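PDB 2EJ5: enoyl-CoA hydratase subunit II from Geobacillus kaustophilus, which probably hydrates the double bond of enoyl-CoA thioesters, as a member of the enoyl-CoA hydratase/isomerase family linked by name to phenylacetic acid catabolism. Local coordinates for residues A[176-181]-A[190-195]. Residues are numbered along the deposited sequence; the frame is centred on the assembly and turned at random.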
loop_
_atom_site.group_PDB
_atom_site.type_symbol
_atom_site.label_atom_id
_atom_site.label_comp_id
_atom_site.label_asym_id
_atom_site.label_seq_id
_atom_site.Cartn_x
_atom_site.Cartn_y
_atom_site.Cartn_z
ATOM N N ALA A 176 6.226 7.695 -11.129
ATOM C CA ALA A 176 6.987 8.921 -11.420
ATOM C C ALA A 176 6.628 10.101 -10.493
ATOM O O ALA A 176 5.466 10.461 -10.327
ATOM C CB ALA A 176 6.792 9.337 -12.908
ATOM N N THR A 177 7.644 10.711 -9.897
ATOM C CA THR A 177 7.499 12.002 -9.246
ATOM C C THR A 177 7.047 13.085 -10.243
ATOM O O THR A 177 6.167 13.900 -9.925
ATOM C CB THR A 177 8.800 12.434 -8.631
ATOM O OG1 THR A 177 9.266 11.362 -7.808
ATOM C CG2 THR A 177 8.592 13.704 -7.807
ATOM N N LYS A 178 7.670 13.110 -11.426
ATOM C CA LYS A 178 7.143 13.901 -12.535
ATOM C C LYS A 178 7.721 13.438 -13.861
ATOM O O LYS A 178 8.709 12.711 -13.884
ATOM C CB LYS A 178 7.387 15.402 -12.328
ATOM C CG LYS A 178 8.774 15.840 -11.965
ATOM C CD LYS A 178 8.731 17.341 -11.627
ATOM C CE LYS A 178 10.050 17.833 -11.069
ATOM N NZ LYS A 178 10.149 19.325 -11.070
ATOM N N VAL A 179 7.073 13.853 -14.948
ATOM C CA VAL A 179 7.542 13.587 -16.286
ATOM C C VAL A 179 7.986 14.929 -16.864
ATOM O O VAL A 179 7.226 15.920 -16.842
ATOM C CB VAL A 179 6.450 12.950 -17.125
ATOM C CG1 VAL A 179 6.941 12.651 -18.540
ATOM C CG2 VAL A 179 5.979 11.645 -16.441
ATOM N N ILE A 180 9.216 14.950 -17.365
ATOM C CA ILE A 180 9.856 16.184 -17.810
ATOM C C ILE A 180 10.047 16.164 -19.330
ATOM O O ILE A 180 10.513 15.165 -19.888
ATOM C CB ILE A 180 11.178 16.416 -17.033
ATOM C CG1 ILE A 180 10.883 16.398 -15.499
ATOM C CG2 ILE A 180 11.831 17.748 -17.485
ATOM C CD1 ILE A 180 12.086 16.452 -14.579
ATOM N N PRO A 181 9.623 17.249 -20.021
ATOM C CA PRO A 181 9.890 17.347 -21.457
ATOM C C PRO A 181 11.358 17.310 -21.796
ATOM O O PRO A 181 12.201 17.783 -21.021
ATOM C CB PRO A 181 9.252 18.703 -21.843
ATOM C CG PRO A 181 8.096 18.837 -20.817
ATOM C CD PRO A 181 8.821 18.389 -19.538
ATOM N N LYS A 190 18.461 19.470 -12.577
ATOM C CA LYS A 190 19.328 20.236 -11.687
ATOM C C LYS A 190 18.559 21.068 -10.666
ATOM O O LYS A 190 18.950 21.106 -9.523
ATOM C CB LYS A 190 20.451 21.038 -12.412
ATOM C CG LYS A 190 20.092 22.300 -13.101
ATOM C CD LYS A 190 21.375 23.160 -13.478
ATOM C CE LYS A 190 21.854 24.077 -12.354
ATOM N NZ LYS A 190 22.870 25.070 -12.866
ATOM N N GLN A 191 17.469 21.715 -11.055
ATOM C CA GLN A 191 16.748 22.549 -10.089
ATOM C C GLN A 191 16.102 21.699 -8.963
ATOM O O GLN A 191 16.058 22.117 -7.808
ATOM C CB GLN A 191 15.652 23.371 -10.798
ATOM C CG GLN A 191 16.186 24.424 -11.805
ATOM C CD GLN A 191 15.108 25.431 -12.198
ATOM O OE1 GLN A 191 15.306 26.262 -13.106
ATOM N NE2 GLN A 191 13.961 25.365 -11.522
ATOM N N PHE A 192 15.594 20.514 -9.323
ATOM C CA PHE A 192 14.964 19.607 -8.328
ATOM C C PHE A 192 16.024 19.138 -7.331
ATOM O O PHE A 192 15.825 19.210 -6.125
ATOM C CB PHE A 192 14.283 18.415 -9.054
ATOM C CG PHE A 192 13.424 17.550 -8.146
ATOM C CD1 PHE A 192 12.115 17.913 -7.864
ATOM C CD2 PHE A 192 13.930 16.369 -7.603
ATOM C CE1 PHE A 192 11.317 17.118 -7.032
ATOM C CE2 PHE A 192 13.149 15.565 -6.752
ATOM C CZ PHE A 192 11.846 15.936 -6.472
ATOM N N ALA A 193 17.173 18.683 -7.842
ATOM C CA ALA A 193 18.279 18.271 -6.985
ATOM C C ALA A 193 18.818 19.419 -6.128
ATOM O O ALA A 193 19.050 19.245 -4.933
ATOM C CB ALA A 193 19.398 17.616 -7.801
ATOM N N GLU A 194 18.975 20.610 -6.707
ATOM C CA GLU A 194 19.451 21.712 -5.897
ATOM C C GLU A 194 18.433 22.115 -4.889
ATOM O O GLU A 194 18.780 22.400 -3.766
ATOM C CB GLU A 194 19.932 22.879 -6.759
ATOM C CG GLU A 194 21.132 22.401 -7.618
ATOM C CD GLU A 194 21.794 23.499 -8.422
ATOM O OE1 GLU A 194 21.150 24.566 -8.640
ATOM O OE2 GLU A 194 22.948 23.252 -8.852
ATOM N N ARG A 195 17.161 22.051 -5.254
ATOM C CA ARG A 195 16.121 22.357 -4.293
ATOM C C ARG A 195 16.176 21.414 -3.078
ATOM O O ARG A 195 16.055 21.869 -1.957
ATOM C CB ARG A 195 14.754 22.315 -4.964
ATOM C CG ARG A 195 13.645 22.135 -4.003
ATOM C CD ARG A 195 12.303 22.024 -4.717
ATOM N NE ARG A 195 11.216 22.123 -3.741
ATOM C CZ ARG A 195 9.958 21.748 -3.970
ATOM N NH1 ARG A 195 9.607 21.233 -5.152
ATOM N NH2 ARG A 195 9.051 21.887 -3.014
#
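F192 reaches from its helix toward the strand and meets K178 and T177 with different parts of its ring. The aliphatic end of K178 passes alongside the ring, the two side chains running in opposite directions, and brings CE of K178 to 3.8 Å from CD1 of F192. At the far end of the ring, CZ of F192 lies 4.2 Å from the methyl CG2 of T177; CE of K178 and CG2 of T177 both come at the ring obliquely. The T177 rotamer (chi1 -52°, measured to OG1) sets CG2 anti to the backbone N and offers this methyl to the ring, while OG1 is hydrogen-bonded to the backbone N of R119. In this crotonase-like fold, strand 178-180 is an outermost strand of the mixed sheet within this chain, parallel to strand 118-122, and helix 185-197 follows it and packs against the sheet. The buried ring of F192 is enclosed by L120, F118 (edge-to-face) and L161 of the second subunit. The lysine end is partly exposed, although its contact is the shorter one: NZ of K178 lies 4.0 Å from CD1 of F192 and 6.2 Å from NH1 of the exposed R195, which pairs weakly with E163 of the second subunit.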